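Co-type Nitrile Hydratase beta subunit (PDB 3QYH) forms, together with the alpha subunit, the cobalt-dependent nitrile hydratase that probably hydrates nitriles to the corresponding amides. Local coordinates at residues F168-T173 with D210-Y215; A121-G126 with E180-V185; H53-M58 with Y69-H74. All coordinates share one frame; numbering follows the deposited sequence.

Contact 1 (F168-T173 with D210-Y215); sequences FVTPDT and DLWDDY
Pro171 CD sits 3.2 Å above the plane of the Trp212 indole, displaced toward its rim, while the carbonyl of Val169 lies at the ring edge. The proline touches the six-membered part of the indole, with CD and CG each 3.4 Å from Trp212 CZ2. With CG beside the backbone N (chi1 -82°), the Trp212 side chain swings its indole toward Val169. There Trp212 NE1 donates to Val169 O over 2.8 Å, in a bond bent to 150° at the hydrogen, which gives this buried N-H its acceptor and helps set the rotation of the indole. The Tyr215 ring has Trp212 CB over its centre on one face and the carboxylate of Asp172 at its edge, the two planes 61° apart. Its hydroxyl donates to the syn lone pair of Asp172 OD2, with 2.5 Å between Tyr215 OH and Asp172 OD2. The other carboxylate oxygen, OD1, is held by Thr148, and Tyr215 OH also accepts from the backbone N of Arg149. The pairing joins the start of the short helix after strand 158-168 to the end of strand 206-212 and its 3-10 turn, within the SH3-like beta fold of the C-terminal part of the subunit.

Contact 2 (A121-G126 with E180-V185); sequences AAREEG and EHPQHV
Arg123 turns its side chain back at chi2 (-73°), whereas Glu180 runs extended beyond CG (chi2 -170°), and the two side chains cross at about a right angle with their charged ends meeting. The result is a side-on, two-pronged salt bridge on the surface of the SH3-like C-terminal region, tying the loop that leads toward strand 136-139 to the turn before strand 183-191. Arg123 NE donates to Glu180 OE2 at 2.7 Å and Arg123 NH2 to Glu180 OE1 at 2.9 Å. Both oxygens are approached on their syn sides, but from outside the carboxylate plane, since guanidinium and carboxylate are twisted 43° apart. The remaining terminal nitrogen turns back on its own loop: Arg123 NH1 donates to Ala122 O at 2.8 Å, from well above that carbonyl plane, and also to Ser120 O. Three nitrogens are therefore engaged, which holds the guanidinium against rotation. With an alanine in place of Arg123, the Glu180 carboxylate is likely to lose its charge partner and the carbonyl of Ala122 this donor. Val169 lies against both Arg123 and Glu180. Farther along, the chains come close at Gly126 and Pro182, whose backbones are 4.6 Å apart at their CA atoms. The proline ring rests against the carbonyl of Glu125, with Pro182 CB 3.6 Å from Glu125 O, and Arg123 CB approaches the same CB more loosely. Beyond it a water lies in the plane of the His184 ring, 3.1 Å from His184 NE2, and donates a weak bond to Gly126 O.

Contact 3 (H53-M58 with Y69-H74); sequences HSIERM and YELWLH
Met58 lies along one face of the His74 imidazole and reaches past it to Leu71. Its CB makes a CH-pi contact, 3.7 Å from the centroid of the His74 ring and 17° off the normal, and SD follows over the same face as a Met-aromatic contact. A bend at chi3 (-77°) turns the methyl toward helix 68-82, leaving Met58 SD and CE both 3.7 Å from Leu71 CD2. Ile55 brings CD1 within 4.1 Å of Trp72 CD1, its CG1 touching Leu71 O.

At the edge of the imidazole, in its plane, a water bridges the segments: it is 2.7 Å from His74 NE2 and donates to Ser54 O at 2.6 Å. Behind this first shell, the backbone bond from Met58 N to Ile55 O, 3.1 Å long, sets Met58 just past the end of its helix, where its side chain meets His74.

The contact joins the C-terminal end of helix 48-56, and the turn that follows it, to helix 68-82. Tyr63 of the intervening helix 60-65 packs on Ile55, Met58 and Leu71, and Trp72 leans on Val33 and Leu37 of helix 28-43.

Contacts 1 and 2 touch, their centres about 8 Å apart and their segments alternating along the chain. Thr170 OG1 of contact 1 lies 2.7 Å from His181 O of contact 2, and Asp214 N is 2.8 Å from Gln183 OE1, both probable hydrogen bonds, while strands 206-212 and 183-191 are neighbours in one antiparallel sheet. Contact 3 belongs to the helical N-terminal region on the opposite side of the chain's centre, about 22 Å from contact 1 and about 26 Å from contact 2 between centres. Contacts 1 and 3 nevertheless both lie in the wider surroundings of the bound cobalt(III) ion, beyond contact with it, the side chains of Trp212 and Trp72 being about 11 Å and 9 Å away.

Contact 1 (F168-T173 with D210-Y215)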
loop_
_atom_site.group_PDB
_atom_site.type_symbol
_atom_site.label_atom_id
_atom_site.label_comp_id
_atom_site.label_asym_id
_atom_site.label_seq_id
_atom_site.Cartn_x
_atom_site.Cartn_y
_atom_site.Cartn_z
ATOM N N PHE B 168 -12.656 10.680 -6.365
ATOM C CA PHE B 168 -11.575 9.843 -6.896
ATOM C C PHE B 168 -12.060 8.961 -8.032
ATOM O O PHE B 168 -13.256 8.661 -8.141
ATOM C CB PHE B 168 -11.003 8.951 -5.787
ATOM C CG PHE B 168 -10.226 9.712 -4.751
ATOM C CD1 PHE B 168 -8.859 9.877 -4.878
ATOM C CD2 PHE B 168 -10.871 10.286 -3.665
ATOM C CE1 PHE B 168 -8.124 10.599 -3.913
ATOM C CE2 PHE B 168 -10.163 11.016 -2.716
ATOM C CZ PHE B 168 -8.785 11.172 -2.843
ATOM N N VAL B 169 -11.126 8.535 -8.873
ATOM C CA VAL B 169 -11.397 7.528 -9.881
ATOM C C VAL B 169 -12.019 6.288 -9.216
ATOM O O VAL B 169 -11.698 5.970 -8.071
ATOM C CB VAL B 169 -10.076 7.094 -10.574
ATOM C CG1 VAL B 169 -10.290 5.841 -11.448
ATOM C CG2 VAL B 169 -9.484 8.265 -11.395
ATOM N N THR B 170 -12.907 5.603 -9.927
ATOM C CA THR B 170 -13.462 4.330 -9.472
ATOM C C THR B 170 -12.703 3.152 -10.090
ATOM O O THR B 170 -12.719 2.961 -11.319
ATOM C CB THR B 170 -14.968 4.227 -9.843
ATOM O OG1 THR B 170 -15.701 5.250 -9.163
ATOM C CG2 THR B 170 -15.538 2.841 -9.462
ATOM N N PRO B 171 -12.056 2.333 -9.245
ATOM C CA PRO B 171 -11.240 1.218 -9.739
ATOM C C PRO B 171 -12.086 0.154 -10.424
ATOM O O PRO B 171 -11.612 -0.425 -11.395
ATOM C CB PRO B 171 -10.591 0.648 -8.469
ATOM C CG PRO B 171 -10.759 1.704 -7.447
ATOM C CD PRO B 171 -12.050 2.396 -7.780
ATOM N N ASP B 172 -13.317 -0.075 -9.962
ATOM C CA ASP B 172 -14.161 -1.115 -10.558
ATOM C C ASP B 172 -14.364 -0.904 -12.054
ATOM O O ASP B 172 -14.459 -1.863 -12.816
ATOM C CB ASP B 172 -15.540 -1.185 -9.884
ATOM C CG ASP B 172 -15.445 -1.348 -8.377
ATOM O OD1 ASP B 172 -16.135 -2.230 -7.830
ATOM O OD2 ASP B 172 -14.687 -0.579 -7.732
ATOM N N THR B 173 -14.457 0.349 -12.477
ATOM C CA THR B 173 -14.626 0.631 -13.894
ATOM C C THR B 173 -13.280 0.848 -14.599
ATOM O O THR B 173 -13.090 0.432 -15.746
ATOM C CB THR B 173 -15.537 1.859 -14.098
ATOM O OG1 THR B 173 -15.068 2.936 -13.274
ATOM C CG2 THR B 173 -16.975 1.513 -13.695
ATOM N N ASP B 210 -11.602 2.375 3.532
ATOM C CA ASP B 210 -11.958 3.393 2.557
ATOM C C ASP B 210 -12.832 2.849 1.430
ATOM O O ASP B 210 -12.442 1.927 0.706
ATOM C CB ASP B 210 -10.703 4.094 2.012
ATOM C CG ASP B 210 -9.928 4.818 3.102
ATOM O OD1 ASP B 210 -8.748 5.168 2.868
ATOM O OD2 ASP B 210 -10.503 5.028 4.200
ATOM N N LEU B 211 -14.013 3.437 1.281
ATOM C CA LEU B 211 -15.043 2.839 0.447
ATOM C C LEU B 211 -15.661 3.889 -0.461
ATOM O O LEU B 211 -15.858 5.034 -0.047
ATOM C CB LEU B 211 -16.111 2.203 1.333
ATOM C CG LEU B 211 -15.601 0.993 2.122
ATOM C CD1 LEU B 211 -16.576 0.618 3.215
ATOM C CD2 LEU B 211 -15.322 -0.228 1.200
ATOM N N TRP B 212 -15.953 3.496 -1.696
ATOM C CA TRP B 212 -16.524 4.400 -2.673
ATOM C C TRP B 212 -18.021 4.589 -2.439
ATOM O O TRP B 212 -18.693 3.707 -1.909
ATOM C CB TRP B 212 -16.263 3.887 -4.083
ATOM C CG TRP B 212 -14.873 4.222 -4.629
ATOM C CD1 TRP B 212 -14.567 5.153 -5.589
ATOM C CD2 TRP B 212 -13.628 3.628 -4.240
ATOM N NE1 TRP B 212 -13.211 5.168 -5.817
ATOM C CE2 TRP B 212 -12.615 4.236 -5.005
ATOM C CE3 TRP B 212 -13.273 2.632 -3.328
ATOM C CZ2 TRP B 212 -11.272 3.885 -4.877
ATOM C CZ3 TRP B 212 -11.937 2.284 -3.214
ATOM C CH2 TRP B 212 -10.961 2.897 -3.990
ATOM N N ASP B 213 -18.530 5.751 -2.828
ATOM C CA ASP B 213 -19.912 6.152 -2.554
ATOM C C ASP B 213 -20.918 5.073 -2.959
ATOM O O ASP B 213 -21.766 4.681 -2.153
ATOM C CB ASP B 213 -20.231 7.475 -3.274
ATOM C CG ASP B 213 -21.563 8.061 -2.857
ATOM O OD1 ASP B 213 -22.585 7.434 -3.161
ATOM O OD2 ASP B 213 -21.582 9.151 -2.231
ATOM N N ASP B 214 -20.833 4.579 -4.191
ATOM C CA ASP B 214 -21.816 3.583 -4.610
ATOM C C ASP B 214 -21.560 2.161 -4.094
ATOM O O ASP B 214 -22.234 1.234 -4.518
ATOM C CB ASP B 214 -22.079 3.610 -6.128
ATOM C CG ASP B 214 -20.907 3.108 -6.948
ATOM O OD1 ASP B 214 -19.901 2.639 -6.369
ATOM O OD2 ASP B 214 -20.990 3.188 -8.188
ATOM N N TYR B 215 -20.601 1.999 -3.179
ATOM C CA TYR B 215 -20.433 0.737 -2.453
ATOM C C TYR B 215 -21.413 0.719 -1.285
ATOM O O TYR B 215 -21.574 -0.303 -0.612
ATOM C CB TYR B 215 -19.031 0.635 -1.849
ATOM C CG TYR B 215 -17.881 0.306 -2.784
ATOM C CD1 TYR B 215 -18.055 0.209 -4.164
ATOM C CD2 TYR B 215 -16.601 0.119 -2.263
ATOM C CE1 TYR B 215 -16.960 -0.101 -5.004
ATOM C CE2 TYR B 215 -15.514 -0.173 -3.078
ATOM C CZ TYR B 215 -15.689 -0.285 -4.439
ATOM O OH TYR B 215 -14.561 -0.567 -5.204
#

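Contact 2 (A121-G126 with E180-V185)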
loop_
_atom_site.group_PDB
_atom_site.type_symbol
_atom_site.label_atom_id
_atom_site.label_comp_id
_atom_site.label_asym_id
_atom_site.label_seq_id
_atom_site.Cartn_x
_atom_site.Cartn_y
_atom_site.Cartn_z
ATOM N N ALA B 121 -5.058 9.962 -7.936
ATOM C CA ALA B 121 -6.340 9.456 -8.441
ATOM C C ALA B 121 -7.478 10.444 -8.136
ATOM O O ALA B 121 -8.623 10.211 -8.513
ATOM C CB ALA B 121 -6.644 8.107 -7.823
ATOM N N ALA B 122 -7.170 11.525 -7.419
ATOM C CA ALA B 122 -8.190 12.545 -7.136
ATOM C C ALA B 122 -8.647 13.214 -8.432
ATOM O O ALA B 122 -7.842 13.421 -9.343
ATOM C CB ALA B 122 -7.654 13.590 -6.157
ATOM N N ARG B 123 -9.940 13.510 -8.534
ATOM C CA ARG B 123 -10.476 14.193 -9.700
ATOM C C ARG B 123 -11.339 15.381 -9.296
ATOM O O ARG B 123 -11.961 15.385 -8.228
ATOM C CB ARG B 123 -11.269 13.238 -10.577
ATOM C CG ARG B 123 -10.447 12.115 -11.172
ATOM C CD ARG B 123 -9.534 12.592 -12.283
ATOM N NE ARG B 123 -8.799 11.476 -12.876
ATOM C CZ ARG B 123 -7.631 11.028 -12.425
ATOM N NH1 ARG B 123 -7.059 11.602 -11.372
ATOM N NH2 ARG B 123 -7.026 10.008 -13.027
ATOM N N GLU B 124 -11.385 16.379 -10.164
ATOM C CA GLU B 124 -12.067 17.630 -9.873
ATOM C C GLU B 124 -13.576 17.451 -9.731
ATOM O O GLU B 124 -14.187 17.956 -8.786
ATOM C CB GLU B 124 -11.780 18.648 -10.982
ATOM C CG GLU B 124 -12.203 20.061 -10.642
ATOM C CD GLU B 124 -11.357 20.658 -9.535
ATOM O OE1 GLU B 124 -10.146 20.349 -9.486
ATOM O OE2 GLU B 124 -11.903 21.432 -8.717
ATOM N N GLU B 125 -14.181 16.739 -10.672
ATOM C CA GLU B 125 -15.625 16.560 -10.633
ATOM C C GLU B 125 -16.036 15.105 -10.763
ATOM O O GLU B 125 -15.363 14.315 -11.423
ATOM C CB GLU B 125 -16.299 17.409 -11.710
ATOM C CG GLU B 125 -15.693 17.263 -13.090
ATOM C CD GLU B 125 -16.095 18.401 -14.015
ATOM O OE1 GLU B 125 -16.389 19.505 -13.502
ATOM O OE2 GLU B 125 -16.114 18.192 -15.250
ATOM N N GLY B 126 -17.132 14.756 -10.103
ATOM C CA GLY B 126 -17.660 13.401 -10.148
ATOM C C GLY B 126 -19.023 13.389 -9.489
ATOM O O GLY B 126 -19.549 14.452 -9.168
ATOM N N GLU B 180 -13.427 6.225 -15.821
ATOM C CA GLU B 180 -13.081 6.548 -14.442
ATOM C C GLU B 180 -14.266 6.696 -13.494
ATOM O O GLU B 180 -14.107 6.476 -12.296
ATOM C CB GLU B 180 -12.219 7.815 -14.393
ATOM C CG GLU B 180 -10.867 7.632 -15.030
ATOM C CD GLU B 180 -9.929 8.795 -14.773
ATOM O OE1 GLU B 180 -8.698 8.590 -14.861
ATOM O OE2 GLU B 180 -10.401 9.914 -14.459
ATOM N N HIS B 181 -15.432 7.087 -14.014
ATOM C CA HIS B 181 -16.632 7.280 -13.177
ATOM C C HIS B 181 -16.343 7.818 -11.793
ATOM O O HIS B 181 -16.643 7.179 -10.794
ATOM C CB HIS B 181 -17.427 5.988 -13.073
ATOM C CG HIS B 181 -18.001 5.544 -14.375
ATOM N ND1 HIS B 181 -19.260 5.912 -14.795
ATOM C CD2 HIS B 181 -17.474 4.795 -15.373
ATOM C CE1 HIS B 181 -19.495 5.390 -15.985
ATOM N NE2 HIS B 181 -18.426 4.708 -16.359
ATOM N N PRO B 182 -15.753 9.010 -11.718
ATOM C CA PRO B 182 -15.281 9.511 -10.426
ATOM C C PRO B 182 -16.423 9.761 -9.435
ATOM O O PRO B 182 -17.515 10.179 -9.820
ATOM C CB PRO B 182 -14.578 10.837 -10.789
ATOM C CG PRO B 182 -14.395 10.792 -12.254
ATOM C CD PRO B 182 -15.458 9.934 -12.822
ATOM N N GLN B 183 -16.166 9.478 -8.167
ATOM C CA GLN B 183 -17.177 9.627 -7.132
ATOM C C GLN B 183 -16.444 9.774 -5.812
ATOM O O GLN B 183 -15.216 9.615 -5.750
ATOM C CB GLN B 183 -18.127 8.412 -7.107
ATOM C CG GLN B 183 -17.423 7.080 -6.788
ATOM C CD GLN B 183 -18.359 5.876 -6.784
ATOM O OE1 GLN B 183 -19.448 5.916 -6.197
ATOM N NE2 GLN B 183 -17.937 4.790 -7.438
ATOM N N HIS B 184 -17.185 10.095 -4.758
ATOM C CA HIS B 184 -16.592 10.267 -3.453
ATOM C C HIS B 184 -16.085 8.970 -2.829
ATOM O O HIS B 184 -16.651 7.879 -3.042
ATOM C CB HIS B 184 -17.575 10.961 -2.510
ATOM C CG HIS B 184 -17.697 12.432 -2.757
ATOM N ND1 HIS B 184 -17.118 13.374 -1.938
ATOM C CD2 HIS B 184 -18.293 13.116 -3.763
ATOM C CE1 HIS B 184 -17.385 14.583 -2.406
ATOM N NE2 HIS B 184 -18.088 14.454 -3.515
ATOM N N VAL B 185 -15.014 9.110 -2.055
ATOM C CA VAL B 185 -14.470 8.024 -1.248
ATOM C C VAL B 185 -14.540 8.462 0.202
ATOM O O VAL B 185 -14.176 9.603 0.536
ATOM C CB VAL B 185 -13.001 7.731 -1.634
ATOM C CG1 VAL B 185 -12.358 6.783 -0.629
ATOM C CG2 VAL B 185 -12.929 7.166 -3.052
HETATM O O HOH W 1 -18.891 15.798 -6.159
#

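Contact 3 (H53-M58 with Y69-H74)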
loop_
_atom_site.group_PDB
_atom_site.type_symbol
_atom_site.label_atom_id
_atom_site.label_comp_id
_atom_site.label_asym_id
_atom_site.label_seq_id
_atom_site.Cartn_x
_atom_site.Cartn_y
_atom_site.Cartn_z
ATOM N N HIS B 53 -5.567 -5.963 -10.595
ATOM C CA HIS B 53 -6.497 -7.039 -10.909
ATOM C C HIS B 53 -5.813 -8.207 -11.622
ATOM O O HIS B 53 -6.281 -9.341 -11.569
ATOM C CB HIS B 53 -7.682 -6.516 -11.738
ATOM C CG HIS B 53 -8.768 -7.531 -11.924
ATOM N ND1 HIS B 53 -9.333 -8.221 -10.869
ATOM C CD2 HIS B 53 -9.394 -7.973 -13.044
ATOM C CE1 HIS B 53 -10.252 -9.049 -11.332
ATOM N NE2 HIS B 53 -10.316 -8.911 -12.645
ATOM N N SER B 54 -4.719 -7.919 -12.312
ATOM C CA SER B 54 -3.907 -8.960 -12.917
ATOM C C SER B 54 -3.328 -9.878 -11.849
ATOM O O SER B 54 -3.341 -11.094 -11.999
ATOM C CB SER B 54 -2.787 -8.346 -13.774
ATOM O OG SER B 54 -1.936 -9.364 -14.259
ATOM N N ILE B 55 -2.844 -9.293 -10.755
ATOM C CA ILE B 55 -2.335 -10.076 -9.624
ATOM C C ILE B 55 -3.468 -10.892 -9.009
ATOM O O ILE B 55 -3.287 -12.077 -8.692
ATOM C CB ILE B 55 -1.701 -9.162 -8.563
ATOM C CG1 ILE B 55 -0.372 -8.601 -9.083
ATOM C CG2 ILE B 55 -1.458 -9.920 -7.245
ATOM C CD1 ILE B 55 0.234 -7.506 -8.176
ATOM N N GLU B 56 -4.638 -10.264 -8.866
ATOM C CA GLU B 56 -5.821 -10.924 -8.291
ATOM C C GLU B 56 -6.216 -12.187 -9.072
ATOM O O GLU B 56 -6.780 -13.144 -8.514
ATOM C CB GLU B 56 -6.997 -9.934 -8.236
ATOM C CG GLU B 56 -6.769 -8.827 -7.185
ATOM C CD GLU B 56 -7.756 -7.670 -7.279
ATOM O OE1 GLU B 56 -8.702 -7.734 -8.093
ATOM O OE2 GLU B 56 -7.570 -6.684 -6.523
ATOM N N ARG B 57 -5.907 -12.183 -10.363
ATOM C CA ARG B 57 -6.312 -13.256 -11.260
ATOM C C ARG B 57 -5.289 -14.377 -11.399
ATOM O O ARG B 57 -5.499 -15.315 -12.162
ATOM C CB ARG B 57 -6.640 -12.679 -12.645
ATOM C CG ARG B 57 -7.931 -11.861 -12.643
ATOM C CD ARG B 57 -8.298 -11.380 -14.062
ATOM N NE ARG B 57 -7.396 -10.341 -14.587
ATOM C CZ ARG B 57 -6.615 -10.489 -15.661
ATOM N NH1 ARG B 57 -6.588 -11.649 -16.352
ATOM N NH2 ARG B 57 -5.870 -9.475 -16.066
ATOM N N MET B 58 -4.172 -14.296 -10.689
ATOM C CA MET B 58 -3.211 -15.381 -10.800
ATOM C C MET B 58 -3.693 -16.611 -10.015
ATOM O O MET B 58 -4.598 -16.513 -9.193
ATOM C CB MET B 58 -1.786 -14.913 -10.451
ATOM C CG MET B 58 -1.499 -14.604 -9.021
ATOM S SD MET B 58 0.045 -13.644 -8.907
ATOM C CE MET B 58 1.292 -14.913 -9.128
ATOM N N TYR B 69 7.724 -9.846 -5.357
ATOM C CA TYR B 69 8.065 -9.402 -6.693
ATOM C C TYR B 69 7.827 -10.478 -7.769
ATOM O O TYR B 69 7.808 -10.174 -8.960
ATOM C CB TYR B 69 9.475 -8.812 -6.743
ATOM C CG TYR B 69 9.562 -7.485 -6.001
ATOM C CD1 TYR B 69 8.886 -6.348 -6.478
ATOM C CD2 TYR B 69 10.281 -7.374 -4.818
ATOM C CE1 TYR B 69 8.924 -5.141 -5.804
ATOM C CE2 TYR B 69 10.347 -6.142 -4.124
ATOM C CZ TYR B 69 9.652 -5.047 -4.625
ATOM O OH TYR B 69 9.710 -3.855 -3.969
ATOM N N GLU B 70 7.595 -11.723 -7.356
ATOM C CA GLU B 70 7.117 -12.719 -8.306
ATOM C C GLU B 70 5.713 -12.380 -8.778
ATOM O O GLU B 70 5.358 -12.673 -9.918
ATOM C CB GLU B 70 7.132 -14.119 -7.706
ATOM C CG GLU B 70 8.498 -14.684 -7.537
ATOM C CD GLU B 70 8.455 -16.035 -6.852
ATOM O OE1 GLU B 70 8.000 -17.001 -7.491
ATOM O OE2 GLU B 70 8.852 -16.110 -5.672
ATOM N N LEU B 71 4.904 -11.772 -7.909
ATOM C CA LEU B 71 3.563 -11.346 -8.325
ATOM C C LEU B 71 3.663 -10.274 -9.420
ATOM O O LEU B 71 2.927 -10.301 -10.403
ATOM C CB LEU B 71 2.764 -10.784 -7.145
ATOM C CG LEU B 71 2.830 -11.623 -5.857
ATOM C CD1 LEU B 71 2.005 -10.935 -4.777
ATOM C CD2 LEU B 71 2.351 -13.035 -6.105
ATOM N N TRP B 72 4.574 -9.329 -9.249
ATOM C CA TRP B 72 4.760 -8.292 -10.255
ATOM C C TRP B 72 5.265 -8.892 -11.563
ATOM O O TRP B 72 4.798 -8.518 -12.648
ATOM C CB TRP B 72 5.759 -7.244 -9.767
ATOM C CG TRP B 72 5.231 -6.332 -8.695
ATOM C CD1 TRP B 72 4.198 -6.581 -7.843
ATOM C CD2 TRP B 72 5.722 -5.026 -8.366
ATOM N NE1 TRP B 72 4.014 -5.506 -6.996
ATOM C CE2 TRP B 72 4.931 -4.541 -7.295
ATOM C CE3 TRP B 72 6.752 -4.216 -8.871
ATOM C CZ2 TRP B 72 5.141 -3.281 -6.714
ATOM C CZ3 TRP B 72 6.962 -2.969 -8.294
ATOM C CH2 TRP B 72 6.166 -2.513 -7.232
ATOM N N LEU B 73 6.233 -9.794 -11.462
ATOM C CA LEU B 73 6.787 -10.451 -12.647
ATOM C C LEU B 73 5.666 -11.130 -13.435
ATOM O O LEU B 73 5.629 -11.070 -14.666
ATOM C CB LEU B 73 7.874 -11.465 -12.258
ATOM C CG LEU B 73 8.374 -12.358 -13.401
ATOM C CD1 LEU B 73 8.967 -11.531 -14.544
ATOM C CD2 LEU B 73 9.376 -13.352 -12.892
ATOM N N HIS B 74 4.744 -11.760 -12.712
ATOM C CA HIS B 74 3.588 -12.412 -13.337
ATOM C C HIS B 74 2.773 -11.413 -14.127
ATOM O O HIS B 74 2.385 -11.697 -15.265
ATOM C CB HIS B 74 2.677 -13.116 -12.303
ATOM C CG HIS B 74 1.332 -13.493 -12.849
ATOM N ND1 HIS B 74 1.058 -14.750 -13.348
ATOM C CD2 HIS B 74 0.201 -12.762 -13.020
ATOM C CE1 HIS B 74 -0.191 -14.782 -13.780
ATOM N NE2 HIS B 74 -0.733 -13.590 -13.592
HETATM O O HOH W 2 -3.246 -12.641 -14.124
#